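Local structure of ecdysteroid-phosphate phosphatase (Bombyx mori, 3C7T) at residues Lys113-His125 against Ala159-Met173. The protein dephosphorylates inactive ecdysteroid phosphates such as ecdysone 22-phosphate to active hormone and also has protein tyrosine phosphatase activity; this chain is its C-terminal histidine phosphatase domain. Numbering follows the deposited sequence.
Sequences KVEPGLFEFKNWH and AETMDEFFKRGEVAM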
loop_
_atom_site.group_PDB
_atom_site.type_symbol
_atom_site.label_atom_id
_atom_site.label_comp_id
_atom_site.label_asym_id
_atom_site.label_seq_id
_atom_site.Cartn_x
_atom_site.Cartn_y
_atom_site.Cartn_z
ATOM N N LYS A 113 13.653 0.545 -20.638
ATOM C CA LYS A 113 13.734 1.158 -21.955
ATOM C C LYS A 113 12.529 2.069 -22.154
ATOM O O LYS A 113 11.404 1.587 -22.300
ATOM C CB LYS A 113 13.756 0.072 -23.033
ATOM C CG LYS A 113 14.970 -0.880 -22.939
ATOM C CD LYS A 113 14.974 -1.903 -24.066
ATOM C CE LYS A 113 15.525 -3.257 -23.608
ATOM N NZ LYS A 113 16.785 -3.131 -22.816
ATOM N N VAL A 114 12.773 3.378 -22.172
ATOM C CA VAL A 114 11.695 4.366 -22.236
ATOM C C VAL A 114 11.299 4.509 -23.701
ATOM O O VAL A 114 12.108 4.924 -24.550
ATOM C CB VAL A 114 12.116 5.713 -21.590
ATOM C CG1 VAL A 114 11.106 6.833 -21.895
ATOM C CG2 VAL A 114 12.296 5.539 -20.083
ATOM N N GLU A 115 10.060 4.122 -23.983
ATOM C CA GLU A 115 9.551 3.995 -25.337
ATOM C C GLU A 115 8.338 4.906 -25.524
ATOM O O GLU A 115 7.250 4.605 -25.026
ATOM C CB GLU A 115 9.155 2.542 -25.589
ATOM C CG GLU A 115 8.584 2.297 -26.974
ATOM C CD GLU A 115 9.445 2.934 -28.060
ATOM O OE1 GLU A 115 10.626 2.521 -28.205
ATOM O OE2 GLU A 115 8.941 3.848 -28.744
ATOM N N PRO A 116 8.517 6.043 -26.211
ATOM C CA PRO A 116 7.367 6.923 -26.479
ATOM C C PRO A 116 6.245 6.252 -27.290
ATOM O O PRO A 116 5.088 6.698 -27.250
ATOM C CB PRO A 116 8.000 8.101 -27.241
ATOM C CG PRO A 116 9.453 8.065 -26.803
ATOM C CD PRO A 116 9.783 6.619 -26.710
ATOM N N GLY A 117 6.561 5.161 -27.978
ATOM C CA GLY A 117 5.530 4.400 -28.686
ATOM C C GLY A 117 4.423 3.968 -27.741
ATOM O O GLY A 117 3.277 3.836 -28.149
ATOM N N LEU A 118 4.775 3.778 -26.468
ATOM C CA LEU A 118 3.836 3.313 -25.449
ATOM C C LEU A 118 3.004 4.418 -24.795
ATOM O O LEU A 118 2.107 4.118 -23.997
ATOM C CB LEU A 118 4.604 2.506 -24.374
ATOM C CG LEU A 118 5.327 1.232 -24.858
ATOM C CD1 LEU A 118 6.052 0.600 -23.690
ATOM C CD2 LEU A 118 4.359 0.235 -25.516
ATOM N N PHE A 119 3.273 5.684 -25.124
ATOM C CA PHE A 119 2.519 6.775 -24.485
ATOM C C PHE A 119 1.017 6.725 -24.827
ATOM O O PHE A 119 0.621 6.272 -25.908
ATOM C CB PHE A 119 3.141 8.158 -24.772
ATOM C CG PHE A 119 2.554 9.273 -23.936
ATOM C CD1 PHE A 119 2.738 9.299 -22.563
ATOM C CD2 PHE A 119 1.816 10.300 -24.542
ATOM C CE1 PHE A 119 2.183 10.323 -21.784
ATOM C CE2 PHE A 119 1.264 11.341 -23.778
ATOM C CZ PHE A 119 1.448 11.350 -22.397
ATOM N N GLU A 120 0.189 7.183 -23.875
ATOM C CA GLU A 120 -1.256 7.190 -24.003
ATOM C C GLU A 120 -1.704 8.022 -25.214
ATOM O O GLU A 120 -0.912 8.754 -25.806
ATOM C CB GLU A 120 -1.880 7.765 -22.726
ATOM C CG GLU A 120 -1.670 9.270 -22.559
ATOM C CD GLU A 120 -2.247 9.813 -21.259
ATOM O OE1 GLU A 120 -2.719 8.992 -20.426
ATOM O OE2 GLU A 120 -2.243 11.069 -21.086
ATOM N N PHE A 121 -2.975 7.886 -25.569
ATOM C CA PHE A 121 -3.579 8.624 -26.670
ATOM C C PHE A 121 -3.556 10.121 -26.386
ATOM O O PHE A 121 -4.017 10.572 -25.329
ATOM C CB PHE A 121 -5.010 8.089 -26.865
ATOM C CG PHE A 121 -5.817 8.785 -27.930
ATOM C CD1 PHE A 121 -5.224 9.316 -29.079
ATOM C CD2 PHE A 121 -7.206 8.847 -27.797
ATOM C CE1 PHE A 121 -6.000 9.937 -30.043
ATOM C CE2 PHE A 121 -7.977 9.460 -28.755
ATOM C CZ PHE A 121 -7.371 10.000 -29.885
ATOM N N LYS A 122 -3.012 10.879 -27.337
ATOM C CA LYS A 122 -3.061 12.338 -27.323
ATOM C C LYS A 122 -4.316 12.847 -28.046
ATOM O O LYS A 122 -4.278 13.129 -29.255
ATOM C CB LYS A 122 -1.797 12.914 -27.974
ATOM C CG LYS A 122 -0.505 12.517 -27.266
ATOM C CD LYS A 122 0.708 13.094 -27.967
ATOM C CE LYS A 122 1.000 12.373 -29.286
ATOM N NZ LYS A 122 1.850 13.233 -30.163
ATOM N N ASN A 123 -5.408 12.944 -27.280
ATOM C CA ASN A 123 -6.764 13.276 -27.741
ATOM C C ASN A 123 -7.005 14.790 -27.839
ATOM O O ASN A 123 -6.814 15.520 -26.860
ATOM C CB ASN A 123 -7.764 12.639 -26.753
ATOM C CG ASN A 123 -9.236 12.775 -27.172
ATOM O OD1 ASN A 123 -9.598 13.524 -28.082
ATOM N ND2 ASN A 123 -10.100 12.041 -26.471
ATOM N N TRP A 124 -7.449 15.265 -29.007
ATOM C CA TRP A 124 -7.652 16.716 -29.191
ATOM C C TRP A 124 -8.711 17.318 -28.243
ATOM O O TRP A 124 -8.605 18.493 -27.887
ATOM C CB TRP A 124 -7.906 17.080 -30.669
ATOM C CG TRP A 124 -9.358 17.118 -31.098
ATOM C CD1 TRP A 124 -10.046 16.139 -31.768
ATOM C CD2 TRP A 124 -10.289 18.201 -30.907
ATOM N NE1 TRP A 124 -11.340 16.539 -31.996
ATOM C CE2 TRP A 124 -11.519 17.798 -31.477
ATOM C CE3 TRP A 124 -10.207 19.467 -30.295
ATOM C CZ2 TRP A 124 -12.664 18.621 -31.457
ATOM C CZ3 TRP A 124 -11.352 20.288 -30.272
ATOM C CH2 TRP A 124 -12.559 19.857 -30.848
ATOM N N HIS A 125 -9.701 16.516 -27.824
ATOM C CA HIS A 125 -10.702 16.947 -26.819
ATOM C C HIS A 125 -10.097 17.133 -25.439
ATOM O O HIS A 125 -10.602 17.913 -24.631
ATOM C CB HIS A 125 -11.862 15.950 -26.688
ATOM C CG HIS A 125 -12.681 15.810 -27.927
ATOM N ND1 HIS A 125 -13.038 14.583 -28.444
ATOM C CD2 HIS A 125 -13.197 16.739 -28.762
ATOM C CE1 HIS A 125 -13.737 14.765 -29.551
ATOM N NE2 HIS A 125 -13.847 16.064 -29.766
ATOM N N ALA A 159 -1.591 16.716 -30.735
ATOM C CA ALA A 159 -2.707 15.776 -30.769
ATOM C C ALA A 159 -2.564 14.908 -32.010
ATOM O O ALA A 159 -1.874 15.278 -32.957
ATOM C CB ALA A 159 -4.035 16.515 -30.783
ATOM N N GLU A 160 -3.220 13.757 -31.994
ATOM C CA GLU A 160 -3.113 12.779 -33.064
ATOM C C GLU A 160 -4.489 12.153 -33.205
ATOM O O GLU A 160 -5.324 12.260 -32.305
ATOM C CB GLU A 160 -2.072 11.706 -32.685
ATOM C CG GLU A 160 -2.486 10.918 -31.435
ATOM C CD GLU A 160 -1.387 10.039 -30.824
ATOM O OE1 GLU A 160 -0.403 9.681 -31.509
ATOM O OE2 GLU A 160 -1.526 9.699 -29.630
ATOM N N THR A 161 -4.736 11.507 -34.335
ATOM C CA THR A 161 -5.966 10.764 -34.529
ATOM C C THR A 161 -5.850 9.415 -33.818
ATOM O O THR A 161 -4.737 8.946 -33.527
ATOM C CB THR A 161 -6.243 10.512 -36.013
ATOM O OG1 THR A 161 -5.307 9.556 -36.512
ATOM C CG2 THR A 161 -6.127 11.830 -36.826
ATOM N N MET A 162 -7.001 8.796 -33.565
ATOM C CA MET A 162 -7.055 7.476 -32.946
ATOM C C MET A 162 -6.269 6.435 -33.744
ATOM O O MET A 162 -5.585 5.593 -33.158
ATOM C CB MET A 162 -8.510 7.021 -32.752
ATOM C CG MET A 162 -8.645 5.882 -31.762
ATOM S SD MET A 162 -10.293 5.155 -31.614
ATOM C CE MET A 162 -10.373 4.239 -33.151
ATOM N N ASP A 163 -6.364 6.491 -35.075
ATOM C CA ASP A 163 -5.598 5.584 -35.933
ATOM C C ASP A 163 -4.090 5.715 -35.741
ATOM O O ASP A 163 -3.384 4.700 -35.646
ATOM C CB ASP A 163 -5.959 5.791 -37.409
ATOM C CG ASP A 163 -7.224 5.039 -37.818
ATOM O OD1 ASP A 163 -7.948 4.530 -36.920
ATOM O OD2 ASP A 163 -7.492 4.952 -39.043
ATOM N N GLU A 164 -3.605 6.955 -35.694
ATOM C CA GLU A 164 -2.185 7.246 -35.501
ATOM C C GLU A 164 -1.704 6.749 -34.139
ATOM O O GLU A 164 -0.580 6.248 -34.004
ATOM C CB GLU A 164 -1.944 8.751 -35.610
ATOM C CG GLU A 164 -1.968 9.277 -37.046
ATOM C CD GLU A 164 -2.170 10.786 -37.139
ATOM O OE1 GLU A 164 -2.536 11.445 -36.131
ATOM O OE2 GLU A 164 -1.977 11.318 -38.256
ATOM N N PHE A 165 -2.568 6.895 -33.137
ATOM C CA PHE A 165 -2.251 6.418 -31.795
ATOM C C PHE A 165 -2.048 4.911 -31.789
ATOM O O PHE A 165 -1.011 4.426 -31.314
ATOM C CB PHE A 165 -3.316 6.845 -30.770
ATOM C CG PHE A 165 -3.352 5.980 -29.543
ATOM C CD1 PHE A 165 -2.323 6.040 -28.601
ATOM C CD2 PHE A 165 -4.405 5.098 -29.327
ATOM C CE1 PHE A 165 -2.346 5.226 -27.468
ATOM C CE2 PHE A 165 -4.423 4.270 -28.169
ATOM C CZ PHE A 165 -3.392 4.342 -27.269
ATOM N N PHE A 166 -3.012 4.169 -32.327
ATOM C CA PHE A 166 -2.877 2.725 -32.331
ATOM C C PHE A 166 -1.706 2.212 -33.179
ATOM O O PHE A 166 -1.082 1.202 -32.860
ATOM C CB PHE A 166 -4.196 2.049 -32.696
ATOM C CG PHE A 166 -5.184 2.017 -31.563
ATOM C CD1 PHE A 166 -4.950 1.234 -30.445
ATOM C CD2 PHE A 166 -6.352 2.760 -31.626
ATOM C CE1 PHE A 166 -5.870 1.200 -29.378
ATOM C CE2 PHE A 166 -7.284 2.736 -30.575
ATOM C CZ PHE A 166 -7.037 1.954 -29.452
ATOM N N LYS A 167 -1.403 2.933 -34.251
ATOM C CA LYS A 167 -0.283 2.580 -35.111
ATOM C C LYS A 167 1.053 2.698 -34.363
ATOM O O LYS A 167 1.893 1.804 -34.462
ATOM C CB LYS A 167 -0.310 3.464 -36.371
ATOM C CG LYS A 167 0.806 3.203 -37.408
ATOM C CD LYS A 167 0.826 1.765 -37.876
ATOM C CE LYS A 167 1.770 1.594 -39.058
ATOM N NZ LYS A 167 1.909 0.177 -39.445
ATOM N N ARG A 168 1.229 3.813 -33.647
ATOM C CA ARG A 168 2.339 4.070 -32.730
ATOM C C ARG A 168 2.576 2.865 -31.830
ATOM O O ARG A 168 3.669 2.302 -31.782
ATOM C CB ARG A 168 1.960 5.215 -31.773
ATOM C CG ARG A 168 2.231 6.610 -32.221
ATOM C CD ARG A 168 2.690 7.463 -31.060
ATOM N NE ARG A 168 1.605 8.025 -30.258
ATOM C CZ ARG A 168 1.335 7.694 -28.992
ATOM N NH1 ARG A 168 2.050 6.770 -28.360
ATOM N NH2 ARG A 168 0.343 8.294 -28.355
ATOM N N GLY A 169 1.537 2.499 -31.078
ATOM C CA GLY A 169 1.647 1.432 -30.078
ATOM C C GLY A 169 2.025 0.095 -30.686
ATOM O O GLY A 169 2.872 -0.636 -30.151
ATOM N N GLU A 170 1.371 -0.222 -31.803
ATOM C CA GLU A 170 1.588 -1.470 -32.513
ATOM C C GLU A 170 3.004 -1.547 -33.089
ATOM O O GLU A 170 3.651 -2.581 -32.981
ATOM C CB GLU A 170 0.545 -1.617 -33.623
ATOM C CG GLU A 170 0.641 -2.924 -34.419
ATOM C CD GLU A 170 -0.362 -2.952 -35.551
ATOM O OE1 GLU A 170 -1.568 -3.048 -35.264
ATOM O OE2 GLU A 170 0.059 -2.874 -36.724
ATOM N N VAL A 171 3.483 -0.457 -33.687
ATOM C CA VAL A 171 4.858 -0.398 -34.215
ATOM C C VAL A 171 5.855 -0.723 -33.106
ATOM O O VAL A 171 6.714 -1.587 -33.286
ATOM C CB VAL A 171 5.172 0.977 -34.888
ATOM C CG1 VAL A 171 6.667 1.219 -35.044
ATOM C CG2 VAL A 171 4.507 1.060 -36.236
ATOM N N ALA A 172 5.708 -0.064 -31.950
ATOM C CA ALA A 172 6.645 -0.252 -30.840
ATOM C C ALA A 172 6.557 -1.665 -30.265
ATOM O O ALA A 172 7.579 -2.304 -30.041
ATOM C CB ALA A 172 6.415 0.798 -29.748
ATOM N N MET A 173 5.339 -2.157 -30.054
ATOM C CA MET A 173 5.140 -3.461 -29.423
ATOM C C MET A 173 5.541 -4.621 -30.322
ATOM O O MET A 173 6.135 -5.593 -29.854
ATOM C CB MET A 173 3.703 -3.628 -28.968
ATOM C CG MET A 173 3.370 -2.809 -27.723
ATOM S SD MET A 173 1.633 -2.992 -27.253
ATOM C CE MET A 173 1.629 -2.240 -25.613
HETATM O O HOH W 1 -7.670 13.655 -31.363
#
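Glu160 OE2 is gripped twice: the backbone N of Lys122 meets it on the anti side at 3.0 Å, and Arg168 NH2 takes its syn lone pair at 2.7 Å. Arg168 NE bonds Glu160 OE1, so the salt bridge is side-on and bidentate. The carboxylate gets there from an extended chain whose CG sits between backbone N and carbonyl carbon (chi1 63°). The NH1/NH2 end of the guanidinium holds the loop, with NH2 shared between carboxylate and loop. Arg168 NH1 and NH2 both reach Phe119 O from one face of its carbonyl plane, NH1 at 2.9 Å, and NH2 also bonds Glu120 O. An alanine in place of Arg168 would probably leave the carbonyls of Phe119 and Glu120, both buried residues, without these donors and set the Glu160 carboxylate freer to turn. Glu160 N returns a bond to Lys122 O at 3.0 Å. Lys122 NZ turns to the carbonyls of Asp156 and Ser158. Beside this network, Phe121 CB sits over the centre of the Phe165 ring, a CH-pi contact of 3.7 Å to the centroid. Arg168 of helix 162-179 and Glu160 just before it thus hold the loop backbone that carries Glu120, whose side chain touches the bound tungstate, consistent with a second-shell role for Arg168.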